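Local coordinates for ribulose-1,5-bisphosphate carboxylase/oxygenase large subunit (Rhodopseudomonas palustris, PDB 3QFW), which is named for carbon dioxide fixation on ribulose 1,5-bisphosphate but, as a Rubisco-like protein, probably catalyses a related reaction that remains to be established, at residues 19-24 / 55-60; 120-125 / 337-342; 126-131 / 159-164. All blocks are in the same frame, centred on the assembly; numbering follows the deposited sequence.

Contact 1 (19-24 / 55-60); sequences ERIEQR and EDVAEL
I21 and V57 meet where helix 18-31 lies against the antiparallel sheet of the N-terminal domain, an instance of alpha/beta packing with a helix laid over one face of a sheet. The two side chains, one from the helix and one from the strand, slide past each other in opposite senses. Their CG1 atoms are the leading branches, with I21 CG1 3.8 Å from V57 CG1. Both branches owe their place to the same torsional choice: in I21 (chi1 178°) and in V57 (chi1 -175°), CG1 stands trans to the main-chain nitrogen. Beyond CG1 the isoleucine folds at chi2 (56°), and CD1 comes no nearer than CG1, lying 4.5 Å from V57 CG1.

The second methyl of V57, CG2, is directed to the neighbouring helix residue. E22 leaves the helix at a tangent to the strand, but its chain bends at chi2 and carries the carboxylate round to the valine, which it crosses at a slant. This is van der Waals contact between a charged group and a methyl, with no hydrogen bond between the segments, and it belongs to the solvent-exposed side of the contact, whereas I21 is buried. I21 also touches Y65 on strand 64-71 and S16 in the loop before the helix.

Strand 53-59 is paired within this chain to strand 64-71 alone, so V57 meets the helix from an edge strand of the sheet. Just before the valine, E55 and D56 both face R68 in a classic beta bulge. On the helix, R24 forms a salt bridge with D96, a further tie between helix and domain. At the outer limit of the contact, E22 OE1 stops 4.1 Å from V57 CG2.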
ATOM      1  N   GLU B  19      -7.401 -31.786  -4.798  1.00 61.33           N
ATOM      2  CA  GLU B  19      -8.456 -31.829  -5.798  1.00 58.18           C
ATOM      3  C   GLU B  19      -8.564 -30.517  -6.566  1.00 59.38           C
ATOM      4  O   GLU B  19      -8.811 -30.513  -7.774  1.00 60.75           O
ATOM      5  CB  GLU B  19      -9.790 -32.152  -5.122  1.00 62.87           C
ATOM      6  CG  GLU B  19     -11.017 -31.734  -5.919  1.00 63.07           C
ATOM      7  CD  GLU B  19     -12.255 -31.616  -5.049  1.00 66.96           C
ATOM      8  OE1 GLU B  19     -12.187 -32.007  -3.863  1.00 69.05           O
ATOM      9  OE2 GLU B  19     -13.292 -31.127  -5.548  1.00 68.70           O
ATOM     10  N   ARG B  20      -8.373 -29.405  -5.864  1.00 59.44           N
ATOM     11  CA  ARG B  20      -8.638 -28.089  -6.441  1.00 53.54           C
ATOM     12  C   ARG B  20      -7.378 -27.267  -6.708  1.00 52.66           C
ATOM     13  O   ARG B  20      -7.457 -26.204  -7.319  1.00 48.36           O
ATOM     14  CB  ARG B  20      -9.608 -27.300  -5.550  1.00 57.30           C
ATOM     15  CG  ARG B  20     -11.038 -27.843  -5.562  1.00 61.33           C
ATOM     16  CD  ARG B  20     -11.938 -27.186  -4.511  1.00 65.25           C
ATOM     17  NE  ARG B  20     -12.214 -25.775  -4.781  1.00 66.53           N
ATOM     18  CZ  ARG B  20     -13.247 -25.106  -4.273  1.00 68.31           C
ATOM     19  NH1 ARG B  20     -14.112 -25.723  -3.479  1.00 70.47           N
ATOM     20  NH2 ARG B  20     -13.425 -23.824  -4.565  1.00 63.99           N
ATOM     21  N   ILE B  21      -6.224 -27.758  -6.262  1.00 51.06           N
ATOM     22  CA  ILE B  21      -4.968 -27.010  -6.410  1.00 50.14           C
ATOM     23  C   ILE B  21      -4.582 -26.760  -7.870  1.00 47.43           C
ATOM     24  O   ILE B  21      -4.185 -25.654  -8.231  1.00 45.61           O
ATOM     25  CB  ILE B  21      -3.781 -27.668  -5.651  1.00 51.34           C
ATOM     26  CG1 ILE B  21      -2.491 -26.878  -5.893  1.00 44.56           C
ATOM     27  CG2 ILE B  21      -3.605 -29.119  -6.066  1.00 52.73           C
ATOM     28  CD1 ILE B  21      -2.588 -25.398  -5.527  1.00 41.97           C
ATOM     29  N   GLU B  22      -4.699 -27.782  -8.711  1.00 50.92           N
ATOM     30  CA  GLU B  22      -4.422 -27.609 -10.136  1.00 49.42           C
ATOM     31  C   GLU B  22      -5.299 -26.513 -10.738  1.00 44.16           C
ATOM     32  O   GLU B  22      -4.799 -25.621 -11.422  1.00 42.21           O
ATOM     33  CB  GLU B  22      -4.594 -28.925 -10.897  1.00 51.63           C
ATOM     34  CG  GLU B  22      -3.492 -29.938 -10.643  1.00 54.49           C
ATOM     35  CD  GLU B  22      -2.128 -29.457 -11.117  1.00 61.28           C
ATOM     36  OE1 GLU B  22      -2.066 -28.431 -11.828  1.00 62.39           O
ATOM     37  OE2 GLU B  22      -1.116 -30.107 -10.778  1.00 59.39           O
ATOM     38  N   GLN B  23      -6.603 -26.584 -10.476  1.00 44.30           N
ATOM     39  CA  GLN B  23      -7.557 -25.568 -10.928  1.00 44.22           C
ATOM     40  C   GLN B  23      -7.242 -24.193 -10.337  1.00 41.70           C
ATOM     41  O   GLN B  23      -7.214 -23.185 -11.043  1.00 38.02           O
ATOM     42  CB  GLN B  23      -8.987 -25.978 -10.542  1.00 48.52           C
ATOM     43  CG  GLN B  23     -10.034 -24.880 -10.716  1.00 52.69           C
ATOM     44  CD  GLN B  23     -11.417 -25.295 -10.221  1.00 60.43           C
ATOM     45  OE1 GLN B  23     -11.577 -25.744  -9.081  1.00 60.42           O
ATOM     46  NE2 GLN B  23     -12.424 -25.142 -11.079  1.00 58.42           N
ATOM     47  N   ARG B  24      -7.016 -24.161  -9.030  1.00 40.84           N
ATOM     48  CA  ARG B  24      -6.655 -22.923  -8.353  1.00 41.45           C
ATOM     49  C   ARG B  24      -5.412 -22.292  -8.978  1.00 36.33           C
ATOM     50  O   ARG B  24      -5.347 -21.081  -9.158  1.00 36.17           O
ATOM     51  CB  ARG B  24      -6.414 -23.177  -6.869  1.00 43.63           C
ATOM     52  CG  ARG B  24      -6.088 -21.918  -6.090  1.00 42.75           C
ATOM     53  CD  ARG B  24      -7.261 -20.938  -6.132  1.00 41.87           C
ATOM     54  NE  ARG B  24      -6.958 -19.721  -5.385  1.00 47.61           N
ATOM     55  CZ  ARG B  24      -6.292 -18.680  -5.881  1.00 44.46           C
ATOM     56  NH1 ARG B  24      -5.854 -18.702  -7.134  1.00 41.57           N
ATOM     57  NH2 ARG B  24      -6.063 -17.618  -5.123  1.00 40.59           N
ATOM     58  N   GLU B  55       4.079 -22.700 -14.338  1.00 37.35           N
ATOM     59  CA  GLU B  55       5.345 -23.371 -14.585  1.00 39.21           C
ATOM     60  C   GLU B  55       5.467 -24.624 -13.735  1.00 41.35           C
ATOM     61  O   GLU B  55       6.022 -25.635 -14.176  1.00 45.49           O
ATOM     62  CB  GLU B  55       6.521 -22.435 -14.286  1.00 38.19           C
ATOM     63  CG  GLU B  55       6.665 -21.284 -15.264  1.00 45.19           C
ATOM     64  CD  GLU B  55       7.468 -21.663 -16.488  1.00 54.10           C
ATOM     65  OE1 GLU B  55       6.870 -22.178 -17.462  1.00 55.31           O
ATOM     66  OE2 GLU B  55       8.702 -21.448 -16.473  1.00 62.26           O
ATOM     67  N   ASP B  56       4.958 -24.554 -12.511  1.00 36.65           N
ATOM     68  CA  ASP B  56       5.126 -25.653 -11.571  1.00 43.97           C
ATOM     69  C   ASP B  56       4.144 -25.612 -10.408  1.00 42.50           C
ATOM     70  O   ASP B  56       3.711 -24.542  -9.975  1.00 40.47           O
ATOM     71  CB  ASP B  56       6.550 -25.658 -11.013  1.00 38.24           C
ATOM     72  CG  ASP B  56       6.873 -26.932 -10.263  1.00 46.50           C
ATOM     73  OD1 ASP B  56       6.799 -28.018 -10.883  1.00 46.42           O
ATOM     74  OD2 ASP B  56       7.191 -26.854  -9.056  1.00 46.10           O
ATOM     75  N   VAL B  57       3.813 -26.796  -9.905  1.00 40.07           N
ATOM     76  CA  VAL B  57       3.045 -26.931  -8.679  1.00 44.43           C
ATOM     77  C   VAL B  57       3.707 -27.969  -7.776  1.00 42.11           C
ATOM     78  O   VAL B  57       3.890 -29.122  -8.169  1.00 45.18           O
ATOM     79  CB  VAL B  57       1.593 -27.353  -8.966  1.00 37.16           C
ATOM     80  CG1 VAL B  57       0.787 -27.360  -7.684  1.00 42.05           C
ATOM     81  CG2 VAL B  57       0.963 -26.425  -9.995  1.00 42.57           C
ATOM     82  N   ALA B  58       4.069 -27.559  -6.567  1.00 42.04           N
ATOM     83  CA  ALA B  58       4.722 -28.461  -5.631  1.00 45.87           C
ATOM     84  C   ALA B  58       4.027 -28.460  -4.281  1.00 47.84           C
ATOM     85  O   ALA B  58       3.430 -27.458  -3.877  1.00 46.69           O
ATOM     86  CB  ALA B  58       6.193 -28.091  -5.473  1.00 42.80           C
ATOM     87  N   GLU B  59       4.104 -29.588  -3.583  1.00 48.36           N
ATOM     88  CA  GLU B  59       3.551 -29.674  -2.240  1.00 49.18           C
ATOM     89  C   GLU B  59       4.592 -29.300  -1.208  1.00 49.96           C
ATOM     90  O   GLU B  59       5.645 -29.936  -1.107  1.00 54.79           O
ATOM     91  CB  GLU B  59       2.993 -31.068  -1.945  1.00 53.92           C
ATOM     92  CG  GLU B  59       2.535 -31.235  -0.500  1.00 55.72           C
ATOM     93  CD  GLU B  59       1.725 -32.500  -0.271  1.00 60.77           C
ATOM     94  OE1 GLU B  59       1.046 -32.961  -1.217  1.00 58.11           O
ATOM     95  OE2 GLU B  59       1.764 -33.028   0.862  1.00 60.67           O
ATOM     96  N   LEU B  60       4.301 -28.255  -0.448  1.00 48.64           N
ATOM     97  CA  LEU B  60       5.152 -27.860   0.659  1.00 49.92           C
ATOM     98  C   LEU B  60       4.830 -28.763   1.834  1.00 53.32           C
ATOM     99  O   LEU B  60       5.720 -29.278   2.511  1.00 53.38           O
ATOM    100  CB  LEU B  60       4.898 -26.402   1.028  1.00 47.77           C
ATOM    101  CG  LEU B  60       5.147 -25.400  -0.098  1.00 43.94           C
ATOM    102  CD1 LEU B  60       4.788 -23.994   0.348  1.00 45.01           C
ATOM    103  CD2 LEU B  60       6.594 -25.479  -0.553  1.00 51.81           C
TER

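Contact 2 (120-125 / 337-342); sequences AGIRTL and DVMLLI
The guanidinium of R123 receives D337 at its edge, with OD1 only 12° out of the guanidinium plane, while the carboxylate itself is twisted 54° from that plane. The salt bridge is therefore one-pronged: R123 NH2 donates to D337 OD1 over 2.8 Å, and the hydrogen arrives almost in line with the aspartate C-O bond. An extended arginine chain from CG to NE spans the distance from the helix and crosses the aspartate side chain at about a right angle. A water accepts from R123 NE at 2.9 Å and donates weakly to D337 OD1, bridging the same two residues by a second route.

One residue back along helix 118-126, I122 points inward, and its CD1 rests 4.0 Å from M339 SD. The methionine begins off to one side and bends at chi3 near the sulfur. I122 also touches L133 and I315, so the helix packs across the N-terminal ends of three strands of the TIM barrel, the first strand, 133-138, among them.

R123 NH1 is taken by the carbonyls of R131 and A128, and NH2 has a further weak bond to Q336 O. With every nitrogen engaged, rotation of the guanidinium is restrained, and the aspartate probably balances its charge while carbonyl oxygens and water satisfy most of its N-H groups.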
ATOM      1  N   ALA B 120      28.047  -1.206   2.011  1.00 30.60           N
ATOM      2  CA  ALA B 120      29.422  -0.705   2.010  1.00 32.27           C
ATOM      3  C   ALA B 120      29.451   0.810   2.218  1.00 34.52           C
ATOM      4  O   ALA B 120      30.285   1.327   2.962  1.00 31.78           O
ATOM      5  CB  ALA B 120      30.140  -1.094   0.730  1.00 28.02           C
ATOM      6  N   GLY B 121      28.515   1.513   1.584  1.00 30.75           N
ATOM      7  CA  GLY B 121      28.420   2.958   1.721  1.00 29.02           C
ATOM      8  C   GLY B 121      28.109   3.438   3.124  1.00 32.80           C
ATOM      9  O   GLY B 121      28.748   4.371   3.626  1.00 32.74           O
ATOM     10  N   ILE B 122      27.133   2.809   3.773  1.00 28.66           N
ATOM     11  CA  ILE B 122      26.831   3.147   5.159  1.00 30.34           C
ATOM     12  C   ILE B 122      28.034   2.889   6.077  1.00 30.88           C
ATOM     13  O   ILE B 122      28.321   3.694   6.945  1.00 30.50           O
ATOM     14  CB  ILE B 122      25.612   2.392   5.699  1.00 30.55           C
ATOM     15  CG1 ILE B 122      25.389   2.751   7.171  1.00 30.41           C
ATOM     16  CG2 ILE B 122      25.798   0.910   5.545  1.00 33.58           C
ATOM     17  CD1 ILE B 122      24.482   1.791   7.906  1.00 39.32           C
ATOM     18  N   ARG B 123      28.719   1.763   5.891  1.00 31.09           N
ATOM     19  CA  ARG B 123      29.915   1.472   6.687  1.00 30.65           C
ATOM     20  C   ARG B 123      30.903   2.625   6.615  1.00 30.39           C
ATOM     21  O   ARG B 123      31.447   3.062   7.635  1.00 32.06           O
ATOM     22  CB  ARG B 123      30.591   0.179   6.223  1.00 29.93           C
ATOM     23  CG  ARG B 123      29.876  -1.081   6.678  1.00 35.34           C
ATOM     24  CD  ARG B 123      30.743  -2.317   6.494  1.00 32.89           C
ATOM     25  NE  ARG B 123      30.104  -3.504   7.050  1.00 29.64           N
ATOM     26  CZ  ARG B 123      30.006  -3.743   8.351  1.00 32.25           C
ATOM     27  NH1 ARG B 123      30.514  -2.880   9.225  1.00 30.51           N
ATOM     28  NH2 ARG B 123      29.404  -4.845   8.781  1.00 33.06           N
ATOM     29  N   THR B 124      31.135   3.112   5.403  1.00 30.62           N
ATOM     30  CA  THR B 124      32.096   4.188   5.190  1.00 29.22           C
ATOM     31  C   THR B 124      31.612   5.476   5.847  1.00 31.42           C
ATOM     32  O   THR B 124      32.380   6.194   6.478  1.00 29.50           O
ATOM     33  CB  THR B 124      32.334   4.440   3.693  1.00 25.74           C
ATOM     34  OG1 THR B 124      32.833   3.250   3.073  1.00 30.56           O
ATOM     35  CG2 THR B 124      33.326   5.579   3.488  1.00 32.79           C
ATOM     36  N   LEU B 125      30.322   5.771   5.700  1.00 30.93           N
ATOM     37  CA  LEU B 125      29.771   6.996   6.262  1.00 29.10           C
ATOM     38  C   LEU B 125      29.816   7.030   7.786  1.00 28.35           C
ATOM     39  O   LEU B 125      29.980   8.093   8.377  1.00 30.90           O
ATOM     40  CB  LEU B 125      28.323   7.199   5.778  1.00 27.77           C
ATOM     41  CG  LEU B 125      28.188   7.625   4.323  1.00 27.96           C
ATOM     42  CD1 LEU B 125      26.705   7.534   3.803  1.00 28.29           C
ATOM     43  CD2 LEU B 125      28.715   9.028   4.184  1.00 29.26           C
ATOM     44  N   ASP B 337      27.088  -8.098   9.433  1.00 30.97           N
ATOM     45  CA  ASP B 337      26.522  -7.241   8.393  1.00 30.40           C
ATOM     46  C   ASP B 337      25.045  -6.954   8.696  1.00 32.06           C
ATOM     47  O   ASP B 337      24.137  -7.422   8.003  1.00 31.05           O
ATOM     48  CB  ASP B 337      26.677  -7.876   7.013  1.00 31.36           C
ATOM     49  CG  ASP B 337      28.092  -7.764   6.465  1.00 35.25           C
ATOM     50  OD1 ASP B 337      28.877  -6.922   6.960  1.00 34.45           O
ATOM     51  OD2 ASP B 337      28.411  -8.517   5.520  1.00 31.39           O
ATOM     52  N   VAL B 338      24.829  -6.169   9.744  1.00 30.24           N
ATOM     53  CA  VAL B 338      23.505  -5.947  10.303  1.00 27.59           C
ATOM     54  C   VAL B 338      23.554  -4.659  11.113  1.00 32.28           C
ATOM     55  O   VAL B 338      24.611  -4.288  11.638  1.00 31.42           O
ATOM     56  CB  VAL B 338      23.101  -7.115  11.226  1.00 30.60           C
ATOM     57  CG1 VAL B 338      24.007  -7.161  12.461  1.00 27.98           C
ATOM     58  CG2 VAL B 338      21.633  -7.019  11.637  1.00 28.76           C
ATOM     59  N   MET B 339      22.429  -3.960  11.194  1.00 27.75           N
ATOM     60  CA  MET B 339      22.318  -2.801  12.080  1.00 30.97           C
ATOM     61  C   MET B 339      21.230  -3.062  13.128  1.00 33.58           C
ATOM     62  O   MET B 339      20.041  -3.141  12.798  1.00 29.49           O
ATOM     63  CB  MET B 339      22.011  -1.531  11.276  1.00 32.78           C
ATOM     64  CG  MET B 339      21.994  -0.227  12.089  1.00 31.06           C
ATOM     65  SD  MET B 339      22.122   1.265  11.062  1.00 23.43           S
ATOM     66  CE  MET B 339      20.727   1.031   9.939  1.00 29.69           C
ATOM     67  N   LEU B 340      21.636  -3.209  14.386  1.00 28.21           N
ATOM     68  CA  LEU B 340      20.682  -3.487  15.458  1.00 28.72           C
ATOM     69  C   LEU B 340      19.947  -2.230  15.913  1.00 31.14           C
ATOM     70  O   LEU B 340      20.553  -1.261  16.355  1.00 31.52           O
ATOM     71  CB  LEU B 340      21.384  -4.155  16.653  1.00 29.09           C
ATOM     72  CG  LEU B 340      22.188  -5.423  16.357  1.00 29.07           C
ATOM     73  CD1 LEU B 340      22.863  -5.920  17.625  1.00 29.03           C
ATOM     74  CD2 LEU B 340      21.335  -6.521  15.744  1.00 28.53           C
ATOM     75  N   LEU B 341      18.626  -2.244  15.808  1.00 31.44           N
ATOM     76  CA  LEU B 341      17.847  -1.097  16.259  1.00 31.19           C
ATOM     77  C   LEU B 341      17.392  -1.308  17.692  1.00 35.38           C
ATOM     78  O   LEU B 341      16.644  -2.239  17.972  1.00 39.45           O
ATOM     79  CB  LEU B 341      16.645  -0.884  15.338  1.00 29.18           C
ATOM     80  CG  LEU B 341      15.717   0.294  15.625  1.00 35.60           C
ATOM     81  CD1 LEU B 341      16.457   1.596  15.448  1.00 34.59           C
ATOM     82  CD2 LEU B 341      14.507   0.225  14.687  1.00 39.11           C
ATOM     83  N   ILE B 342      17.876  -0.480  18.612  1.00 33.59           N
ATOM     84  CA  ILE B 342      17.256  -0.424  19.930  1.00 44.11           C
ATOM     85  C   ILE B 342      16.515   0.898  20.122  1.00 39.79           C
ATOM     86  O   ILE B 342      15.286   0.939  20.094  1.00 46.89           O
ATOM     87  CB  ILE B 342      18.259  -0.595  21.063  1.00 46.67           C
ATOM     88  CG1 ILE B 342      17.510  -0.719  22.394  1.00 52.71           C
ATOM     89  CG2 ILE B 342      19.210   0.591  21.104  1.00 48.35           C
ATOM     90  CD1 ILE B 342      16.130  -1.369  22.264  1.00 52.56           C
TER
HETATM   91  O   HOH W   1      30.480  -5.059   4.691  1.00 40.54           O

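Contact 3 (126-131 / 159-164). With SO4 (sulfate ion), chain H.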
ATOM      1  N   THR B 126      29.650   5.872   8.415  1.00 26.16           N
ATOM      2  CA  THR B 126      29.449   5.801   9.855  1.00 30.52           C
ATOM      3  C   THR B 126      30.752   5.464  10.556  1.00 30.81           C
ATOM      4  O   THR B 126      30.869   5.607  11.772  1.00 30.08           O
ATOM      5  CB  THR B 126      28.422   4.722  10.231  1.00 31.43           C
ATOM      6  OG1 THR B 126      28.897   3.446   9.787  1.00 29.36           O
ATOM      7  CG2 THR B 126      27.050   5.007   9.570  1.00 28.61           C
ATOM      8  N   GLY B 127      31.725   5.000   9.780  1.00 31.10           N
ATOM      9  CA  GLY B 127      32.999   4.581  10.333  1.00 31.81           C
ATOM     10  C   GLY B 127      33.000   3.166  10.883  1.00 36.53           C
ATOM     11  O   GLY B 127      33.954   2.758  11.546  1.00 32.95           O
ATOM     12  N   ALA B 128      31.938   2.409  10.627  1.00 32.78           N
ATOM     13  CA  ALA B 128      31.910   1.013  11.057  1.00 33.00           C
ATOM     14  C   ALA B 128      32.548   0.126   9.993  1.00 34.17           C
ATOM     15  O   ALA B 128      31.904  -0.254   9.016  1.00 32.84           O
ATOM     16  CB  ALA B 128      30.495   0.560  11.370  1.00 30.87           C
ATOM     17  N   GLN B 129      33.825  -0.195  10.187  1.00 35.43           N
ATOM     18  CA  GLN B 129      34.584  -0.906   9.167  1.00 32.84           C
ATOM     19  C   GLN B 129      34.116  -2.342   8.982  1.00 33.85           C
ATOM     20  O   GLN B 129      33.888  -2.775   7.861  1.00 36.64           O
ATOM     21  CB  GLN B 129      36.096  -0.853   9.463  1.00 35.50           C
ATOM     22  CG  GLN B 129      36.706   0.532   9.278  1.00 36.08           C
ATOM     23  CD  GLN B 129      38.156   0.621   9.761  1.00 43.19           C
ATOM     24  OE1 GLN B 129      39.091   0.362   9.005  1.00 41.26           O
ATOM     25  NE2 GLN B 129      38.339   1.000  11.024  1.00 42.11           N
ATOM     26  N   SER B 130      33.959  -3.077  10.077  1.00 32.74           N
ATOM     27  CA  SER B 130      33.591  -4.483   9.977  1.00 31.09           C
ATOM     28  C   SER B 130      32.574  -4.877  11.036  1.00 32.24           C
ATOM     29  O   SER B 130      31.833  -5.846  10.864  1.00 33.18           O
ATOM     30  CB  SER B 130      34.832  -5.371  10.118  1.00 35.20           C
ATOM     31  OG  SER B 130      35.266  -5.368  11.465  1.00 35.39           O
ATOM     32  N   ARG B 131      32.547  -4.130  12.133  1.00 31.29           N
ATOM     33  CA  ARG B 131      31.616  -4.405  13.217  1.00 34.62           C
ATOM     34  C   ARG B 131      30.183  -4.214  12.748  1.00 31.87           C
ATOM     35  O   ARG B 131      29.938  -3.548  11.742  1.00 27.92           O
ATOM     36  CB  ARG B 131      31.881  -3.456  14.383  1.00 32.16           C
ATOM     37  CG  ARG B 131      31.664  -1.989  14.030  1.00 31.18           C
ATOM     38  CD  ARG B 131      31.694  -1.112  15.269  1.00 34.01           C
ATOM     39  NE  ARG B 131      31.618   0.317  14.966  1.00 30.17           N
ATOM     40  CZ  ARG B 131      30.483   0.980  14.759  1.00 35.78           C
ATOM     41  NH1 ARG B 131      29.321   0.336  14.795  1.00 33.49           N
ATOM     42  NH2 ARG B 131      30.509   2.282  14.498  1.00 32.46           N
ATOM     43  N   GLY B 159      27.559   7.095  20.640  1.00 32.36           N
ATOM     44  CA  GLY B 159      28.218   6.423  19.530  1.00 34.42           C
ATOM     45  C   GLY B 159      27.302   5.610  18.621  1.00 31.94           C
ATOM     46  O   GLY B 159      27.765   4.850  17.770  1.00 29.65           O
ATOM     47  N   VAL B 160      25.997   5.767  18.798  1.00 33.35           N
ATOM     48  CA  VAL B 160      25.016   5.113  17.926  1.00 31.95           C
ATOM     49  C   VAL B 160      25.243   5.545  16.478  1.00 33.48           C
ATOM     50  O   VAL B 160      25.397   6.733  16.203  1.00 35.18           O
ATOM     51  CB  VAL B 160      23.585   5.475  18.354  1.00 32.24           C
ATOM     52  CG1 VAL B 160      22.546   4.837  17.421  1.00 34.90           C
ATOM     53  CG2 VAL B 160      23.348   5.048  19.788  1.00 34.56           C
ATOM     54  N   ASP B 161      25.258   4.591  15.550  1.00 32.21           N
ATOM     55  CA  ASP B 161      25.494   4.910  14.139  1.00 30.37           C
ATOM     56  C   ASP B 161      24.354   5.664  13.425  1.00 35.95           C
ATOM     57  O   ASP B 161      24.609   6.591  12.643  1.00 33.20           O
ATOM     58  CB  ASP B 161      25.847   3.642  13.361  1.00 34.49           C
ATOM     59  CG  ASP B 161      27.062   2.940  13.923  1.00 33.33           C
ATOM     60  OD1 ASP B 161      28.169   3.518  13.835  1.00 33.11           O
ATOM     61  OD2 ASP B 161      26.912   1.811  14.444  1.00 34.17           O
ATOM     62  N   LEU B 162      23.103   5.272  13.677  1.00 29.36           N
ATOM     63  CA  LEU B 162      21.978   5.919  12.997  1.00 33.92           C
ATOM     64  C   LEU B 162      20.809   6.211  13.933  1.00 32.84           C
ATOM     65  O   LEU B 162      20.362   5.356  14.698  1.00 33.33           O
ATOM     66  CB  LEU B 162      21.519   5.122  11.760  1.00 31.78           C
ATOM     67  CG  LEU B 162      20.376   5.680  10.886  1.00 35.66           C
ATOM     68  CD1 LEU B 162      20.415   7.197  10.790  1.00 36.37           C
ATOM     69  CD2 LEU B 162      20.377   5.071   9.479  1.00 36.17           C
ATOM     70  N   ILE B 163      20.357   7.455  13.874  1.00 30.21           N
ATOM     71  CA  ILE B 163      19.212   7.912  14.630  1.00 33.44           C
ATOM     72  C   ILE B 163      18.093   8.174  13.636  1.00 30.84           C
ATOM     73  O   ILE B 163      18.255   8.935  12.684  1.00 29.64           O
ATOM     74  CB  ILE B 163      19.547   9.183  15.409  1.00 31.78           C
ATOM     75  CG1 ILE B 163      20.699   8.888  16.387  1.00 31.43           C
ATOM     76  CG2 ILE B 163      18.308   9.719  16.123  1.00 33.26           C
ATOM     77  CD1 ILE B 163      21.104  10.055  17.229  1.00 35.19           C
ATOM     78  N   LYS B 164      16.973   7.500  13.849  1.00 34.57           N
ATOM     79  CA  LYS B 164      15.834   7.621  12.953  1.00 30.83           C
ATOM     80  C   LYS B 164      14.658   8.210  13.711  1.00 33.53           C
ATOM     81  O   LYS B 164      14.538   8.031  14.923  1.00 33.10           O
ATOM     82  CB  LYS B 164      15.449   6.242  12.405  1.00 36.51           C
ATOM     83  CG  LYS B 164      14.944   5.284  13.488  1.00 34.16           C
ATOM     84  CD  LYS B 164      14.693   3.877  12.960  1.00 39.92           C
ATOM     85  CE  LYS B 164      13.397   3.757  12.178  1.00 33.43           C
ATOM     86  NZ  LYS B 164      12.147   4.077  12.970  1.00 40.52           N
TER
HETATM   87  S   SO4 H 381      35.576  -1.477  13.227  1.00 55.67           S
HETATM   88  O1  SO4 H 381      35.417  -1.486  14.681  1.00 50.29           O
HETATM   89  O2  SO4 H 381      35.137  -0.174  12.708  1.00 41.78           O
HETATM   90  O3  SO4 H 381      34.788  -2.552  12.622  1.00 38.77           O
HETATM   91  O4  SO4 H 381      36.980  -1.684  12.903  1.00 50.27           O
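R131 sets its CG between its own backbone N and carbonyl carbon (chi1 62°) and then runs straight from CG to NE, a shape that delivers the guanidinium to D161 arriving from the opposite direction. The two meet end-on in a bidentate salt bridge. R131 NH1 bonds D161 OD2 at 2.8 Å in an almost perfectly straight line (177°), and R131 NH2 bonds D161 OD1 at 2.7 Å. Each oxygen offers its syn lone pair, and the two planes, only 16° apart, are nearly coplanar. The methyl of A128 covers one guanidinium face, CB lying 3.4 Å above its centre, while T126 CB approaches D161 OD1 to 3.8 Å. OD2 has a second donor in the backbone N of T134, so the carboxylate is fixed from both the arginine and the first barrel strand.

The loop also cradles a sulfate, probably from the crystallisation liquor. S130 N and R131 N both reach sulfate O3, at 2.7 and 2.8 Å, joined by the S130 hydroxyl, and Q129 N binds O2. The anion is thus held chiefly by main-chain N-H groups, while the paired guanidinium bonds of R131 go to D161.

G127, with positive phi, ends helix 118-126, and G159 closes helix 145-157 in a Schellman motif. Between these helix ends the salt bridge links the loop leading into strand 133-138 to the residue just before strand 162-165. D161 pairs by its backbone with L200, and L162 with T134, setting the contact at the N-terminal side of three adjacent parallel barrel strands.

How the contacts relate
From the N terminus, contact 1 closes first, a short loop that fastens helix 18-31 to strand 53-59 within the N-terminal domain. It is complete before the barrel region begins, and its centre lies 41 Å from that of contact 2 and 47 Å from that of contact 3, across the centre of the chain. Contact 2 then opens at helix 118-126 and closes only at strand 339-341, spanning nearly the whole barrel. Contact 3 falls entirely within that span, joining the first strand's approach to the second strand. The two touch through R123, so helix, loop and the first, second and last strands are joined in one connected region of the barrel.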